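Local coordinates for methionine-binding protein (Coxiella burnetii, PDB 3TQW) that binds methionine and is probably the periplasmic substrate-binding lipoprotein of an ABC transporter that takes up methionine, at residues 92-96 with 187-191; 96-102 with 147-151. All blocks are in the same frame, centred on the assembly; numbering follows the deposited sequence.

Interaction 1 (92-96 with 187-191)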
loop_
_atom_site.group_PDB
_atom_site.type_symbol
_atom_site.label_atom_id
_atom_site.label_comp_id
_atom_site.label_asym_id
_atom_site.label_seq_id
_atom_site.Cartn_x
_atom_site.Cartn_y
_atom_site.Cartn_z
ATOM N N LYS A 92 9.053 14.168 -15.505
ATOM C CA LYS A 92 10.162 14.513 -16.394
ATOM C C LYS A 92 10.210 13.663 -17.673
ATOM O O LYS A 92 10.780 14.082 -18.677
ATOM C CB LYS A 92 11.503 14.448 -15.648
ATOM C CG LYS A 92 11.630 15.442 -14.489
ATOM C CD LYS A 92 13.037 15.437 -13.908
ATOM C CE LYS A 92 13.129 16.217 -12.596
ATOM N NZ LYS A 92 12.813 17.666 -12.747
ATOM N N ILE A 93 9.619 12.471 -17.634
ATOM C CA ILE A 93 9.570 11.607 -18.812
ATOM C C ILE A 93 8.179 11.015 -19.026
ATOM O O ILE A 93 7.422 10.829 -18.070
ATOM C CB ILE A 93 10.605 10.458 -18.739
ATOM C CG1 ILE A 93 10.325 9.548 -17.541
ATOM C CG2 ILE A 93 12.027 11.008 -18.682
ATOM C CD1 ILE A 93 11.285 8.369 -17.423
ATOM N N THR A 94 7.848 10.724 -20.283
ATOM C CA THR A 94 6.574 10.098 -20.624
ATOM C C THR A 94 6.769 8.635 -20.993
ATOM O O THR A 94 5.808 7.872 -21.069
ATOM C CB THR A 94 5.888 10.804 -21.809
ATOM O OG1 THR A 94 6.770 10.802 -22.937
ATOM C CG2 THR A 94 5.535 12.239 -21.451
ATOM N N ALA A 95 8.016 8.248 -21.238
ATOM C CA ALA A 95 8.325 6.864 -21.572
ATOM C C ALA A 95 9.598 6.426 -20.866
ATOM O O ALA A 95 10.521 7.218 -20.692
ATOM C CB ALA A 95 8.466 6.696 -23.077
ATOM N N LEU A 96 9.648 5.163 -20.462
ATOM C CA LEU A 96 10.764 4.674 -19.663
ATOM C C LEU A 96 12.098 4.723 -20.407
ATOM O O LEU A 96 13.148 4.905 -19.791
ATOM C CB LEU A 96 10.482 3.261 -19.148
ATOM C CG LEU A 96 9.407 3.154 -18.063
ATOM C CD1 LEU A 96 9.113 1.695 -17.739
ATOM C CD2 LEU A 96 9.830 3.915 -16.807
ATOM N N ALA A 187 0.610 6.600 -14.532
ATOM C CA ALA A 187 1.744 5.694 -14.366
ATOM C C ALA A 187 2.318 5.247 -15.708
ATOM O O ALA A 187 1.573 4.912 -16.635
ATOM C CB ALA A 187 1.347 4.488 -13.532
ATOM N N LEU A 188 3.643 5.248 -15.813
ATOM C CA LEU A 188 4.301 4.744 -17.013
ATOM C C LEU A 188 4.191 3.227 -17.056
ATOM O O LEU A 188 4.277 2.611 -18.119
ATOM C CB LEU A 188 5.771 5.173 -17.053
ATOM C CG LEU A 188 6.068 6.595 -17.538
ATOM C CD1 LEU A 188 5.478 7.632 -16.594
ATOM C CD2 LEU A 188 7.569 6.820 -17.707
ATOM N N LEU A 189 3.979 2.636 -15.885
ATOM C CA LEU A 189 3.907 1.187 -15.724
ATOM C C LEU A 189 3.388 0.861 -14.326
ATOM O O LEU A 189 3.707 1.569 -13.371
ATOM C CB LEU A 189 5.297 0.572 -15.899
ATOM C CG LEU A 189 5.408 -0.937 -15.668
ATOM C CD1 LEU A 189 4.651 -1.725 -16.743
ATOM C CD2 LEU A 189 6.860 -1.380 -15.607
ATOM N N THR A 190 2.594 -0.199 -14.201
ATOM C CA THR A 190 2.165 -0.663 -12.879
ATOM C C THR A 190 2.378 -2.165 -12.723
ATOM O O THR A 190 2.521 -2.890 -13.711
ATOM C CB THR A 190 0.673 -0.375 -12.609
ATOM O OG1 THR A 190 -0.132 -1.242 -13.416
ATOM C CG2 THR A 190 0.329 1.073 -12.925
ATOM N N GLU A 191 2.388 -2.628 -11.477
ATOM C CA GLU A 191 2.417 -4.052 -11.187
ATOM C C GLU A 191 1.220 -4.730 -11.819
ATOM O O GLU A 191 0.243 -4.072 -12.179
ATOM C CB GLU A 191 2.321 -4.296 -9.680
ATOM C CG GLU A 191 3.436 -3.724 -8.827
ATOM C CD GLU A 191 3.124 -3.864 -7.345
ATOM O OE1 GLU A 191 1.952 -3.656 -6.964
ATOM O OE2 GLU A 191 4.038 -4.192 -6.566
#
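At one border of the five-stranded mixed sheet in the second lobe of this periplasmic-binding-protein fold, Leu188, just ahead of the short edge strand 189-190, plugs into the bend of the loop 92-96, which follows strand 87-89. No hydrogen bond joins the two segments; the contact is apolar and small, burying 215 Å². Leu188 carries it. Its CG stands beside the backbone N, anti to the carbonyl carbon (chi1 -81°), and from there the two methyls part. CD2 faces the loop, where Ile93, the Ala95 backbone and Leu96 line the side it turns to them: the carbonyl carbon C of Ala95 is 3.8 Å from Leu188 CD2, so this methyl rests on a peptide group as much as on side chains. The other methyl, CD1, lies 4.0 Å from Ile93 O. Ile93 brings its CG1 arm across the Leu188 side chain at about a right angle, CG1 reaching Leu188 CD2 at 3.9 Å. With chi1 62°, that arm comes nearer to Leu188 than the CB direction alone would bring it. Thr94 and Ala95 direct their CB atoms away from 187-191 and contribute backbone instead. The bend itself is tied from behind by Gln98 OE1, which accepts from both Thr94 N and Ala95 N, while backbone bonds from Leu188 and Leu189 to Leu88 hold their segment to the sheet. Leu96 adds two methyls next to the arm of Ile93: CD1 approaches Leu189 CD2 loosely at 4.4 Å, and CD2 meets Leu188 CD2 at 3.8 Å.

Interaction 2 (96-102 with 147-151); sequences LTQLKTG and KKLKI
Lys147 reaches along the loop 96-102 with its whole side chain and delivers its ammonium to the backbone of Leu99, next to a short 3-10 turn at 96-98. This surface contact lies at one border of the five-stranded mixed sheet, where the segments lead into neighbouring parallel strands, 104-108 and 150-154. The Lys147 chain is extended beyond CG, which lets NZ span the distance to Leu99 O, a short bond of 2.6 Å that arrives in the carbonyl plane on a lone pair, with a C=O...N angle of 140°. Thr97 O is also close to Lys147 NZ, at 3.1 Å. A water accepts from the same NZ and donates to Leu96 O, so the ammonium is bound directly to Leu99, just past the turn, and through water to Leu96 at its start.

At the other end of the lysine, its own carbonyl is used: Gly102 N donates to Lys147 O at 2.8 Å, with the nitrogen almost straight ahead of the carbonyl (178°). Thr101 approaches the same oxygen: its CA lies 3.3 Å from Lys147 O in a CA-H...O contact, and its CG2 methyl is above the carbonyl plane at 3.4 Å. Gly102, at a positive phi of 78°, turns the chain here and brings its CA within 3.2 Å of Lys148 O in another such contact.

Behind, Leu99 CD1 and Leu149 CD1 are only loosely in contact, at 4.3 Å, and both side chains also rest on Ile105 of strand 104-108. Asn145 OD1 accepts from Leu149 N, and Lys150 pairs with Ala103 and Ile105 through the backbone as the sheet begins. The extended aliphatic chain of Lys150 passes beside the Gly102 carbonyl, CD lying 3.6 Å from Gly102 O.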
loop_
_atom_site.group_PDB
_atom_site.type_symbol
_atom_site.label_atom_id
_atom_site.label_comp_id
_atom_site.label_asym_id
_atom_site.label_seq_id
_atom_site.Cartn_x
_atom_site.Cartn_y
_atom_site.Cartn_z
ATOM N N LEU A 96 9.648 5.163 -20.462
ATOM C CA LEU A 96 10.764 4.674 -19.663
ATOM C C LEU A 96 12.098 4.723 -20.407
ATOM O O LEU A 96 13.148 4.905 -19.791
ATOM C CB LEU A 96 10.482 3.261 -19.148
ATOM C CG LEU A 96 9.407 3.154 -18.063
ATOM C CD1 LEU A 96 9.113 1.695 -17.739
ATOM C CD2 LEU A 96 9.830 3.915 -16.807
ATOM N N THR A 97 12.058 4.567 -21.728
ATOM C CA THR A 97 13.286 4.606 -22.522
ATOM C C THR A 97 13.975 5.970 -22.469
ATOM O O THR A 97 15.168 6.078 -22.749
ATOM C CB THR A 97 13.045 4.195 -23.996
ATOM O OG1 THR A 97 11.992 4.989 -24.560
ATOM C CG2 THR A 97 12.667 2.725 -24.084
ATOM N N GLN A 98 13.228 7.006 -22.100
ATOM C CA GLN A 98 13.782 8.359 -22.027
ATOM C C GLN A 98 14.794 8.554 -20.893
ATOM O O GLN A 98 15.498 9.564 -20.855
ATOM C CB GLN A 98 12.663 9.395 -21.897
ATOM C CG GLN A 98 11.678 9.413 -23.057
ATOM C CD GLN A 98 10.632 10.501 -22.913
ATOM O OE1 GLN A 98 9.888 10.541 -21.933
ATOM N NE2 GLN A 98 10.576 11.400 -23.890
ATOM N N LEU A 99 14.862 7.604 -19.963
ATOM C CA LEU A 99 15.780 7.728 -18.831
ATOM C C LEU A 99 17.220 7.889 -19.295
ATOM O O LEU A 99 17.710 7.100 -20.096
ATOM C CB LEU A 99 15.673 6.522 -17.899
ATOM C CG LEU A 99 14.481 6.519 -16.944
ATOM C CD1 LEU A 99 14.403 5.201 -16.203
ATOM C CD2 LEU A 99 14.573 7.692 -15.975
ATOM N N LYS A 100 17.894 8.912 -18.785
ATOM C CA LYS A 100 19.301 9.118 -19.089
ATOM C C LYS A 100 20.174 8.305 -18.143
ATOM O O LYS A 100 19.716 7.837 -17.095
ATOM C CB LYS A 100 19.661 10.601 -18.977
ATOM C CG LYS A 100 18.882 11.505 -19.922
ATOM C CD LYS A 100 19.057 12.972 -19.553
ATOM C CE LYS A 100 18.208 13.875 -20.438
ATOM N NZ LYS A 100 18.191 15.280 -19.940
ATOM N N THR A 101 21.436 8.139 -18.522
ATOM C CA THR A 101 22.405 7.475 -17.668
ATOM C C THR A 101 22.538 8.235 -16.357
ATOM O O THR A 101 22.662 9.460 -16.350
ATOM C CB THR A 101 23.777 7.401 -18.357
ATOM O OG1 THR A 101 23.644 6.683 -19.589
ATOM C CG2 THR A 101 24.792 6.696 -17.469
ATOM N N GLY A 102 22.494 7.509 -15.246
ATOM C CA GLY A 102 22.634 8.118 -13.935
ATOM C C GLY A 102 21.385 8.822 -13.432
ATOM O O GLY A 102 21.448 9.607 -12.487
ATOM N N LYS A 147 21.975 1.514 -17.157
ATOM C CA LYS A 147 22.028 2.972 -17.204
ATOM C C LYS A 147 22.571 3.574 -15.917
ATOM O O LYS A 147 22.527 4.789 -15.735
ATOM C CB LYS A 147 20.659 3.569 -17.527
ATOM C CG LYS A 147 20.184 3.294 -18.941
ATOM C CD LYS A 147 18.971 4.145 -19.286
ATOM C CE LYS A 147 18.478 3.858 -20.695
ATOM N NZ LYS A 147 17.302 4.703 -21.058
ATOM N N LYS A 148 23.087 2.725 -15.035
ATOM C CA LYS A 148 23.685 3.194 -13.789
ATOM C C LYS A 148 22.729 4.128 -13.056
ATOM O O LYS A 148 23.106 5.204 -12.589
ATOM C CB LYS A 148 25.026 3.873 -14.069
ATOM C CG LYS A 148 25.991 2.967 -14.843
ATOM C CD LYS A 148 27.261 3.684 -15.264
ATOM C CE LYS A 148 28.188 2.731 -16.011
ATOM N NZ LYS A 148 29.452 3.392 -16.438
ATOM N N LEU A 149 21.476 3.704 -12.971
ATOM C CA LEU A 149 20.445 4.500 -12.325
ATOM C C LEU A 149 20.753 4.646 -10.840
ATOM O O LEU A 149 21.264 3.726 -10.211
ATOM C CB LEU A 149 19.077 3.853 -12.544
ATOM C CG LEU A 149 18.648 3.745 -14.012
ATOM C CD1 LEU A 149 17.409 2.877 -14.168
ATOM C CD2 LEU A 149 18.406 5.123 -14.602
ATOM N N LYS A 150 20.459 5.817 -10.288
ATOM C CA LYS A 150 20.703 6.068 -8.877
ATOM C C LYS A 150 19.417 5.899 -8.068
ATOM O O LYS A 150 18.424 6.584 -8.314
ATOM C CB LYS A 150 21.278 7.471 -8.688
ATOM C CG LYS A 150 22.520 7.722 -9.533
ATOM C CD LYS A 150 23.065 9.125 -9.333
ATOM C CE LYS A 150 24.293 9.362 -10.198
ATOM N NZ LYS A 150 24.884 10.706 -9.956
ATOM N N ILE A 151 19.444 4.983 -7.105
ATOM C CA ILE A 151 18.271 4.706 -6.280
ATOM C C ILE A 151 18.220 5.633 -5.070
ATOM O O ILE A 151 19.149 5.675 -4.268
ATOM C CB ILE A 151 18.253 3.245 -5.806
ATOM C CG1 ILE A 151 18.344 2.299 -7.003
ATOM C CG2 ILE A 151 16.988 2.958 -5.009
ATOM C CD1 ILE A 151 17.209 2.476 -8.006
HETATM O O HOH W 1 15.468 3.270 -19.510
#

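Interactions 1 and 2 hold successive parts of one connection, the loop between strands 87-89 and 104-108, to opposite edges of the same five-stranded sheet: loop residues 92-96 pack on Leu188 at the start of edge strand 189-190, whereas the next part of the loop, 96-102, meets the lead-in to edge strand 150-154. Their centres are 13 Å apart. Leu96 belongs to both, giving its side chain to the first and its carbonyl, through water, to the second. The two also touch directly, Ile93 CD1 lying 3.7 Å from Leu99 CD2. Neither contact includes a residue of the methionine pocket, but Glu191, at the end of 187-191, forms a salt bridge with pocket residue Arg116.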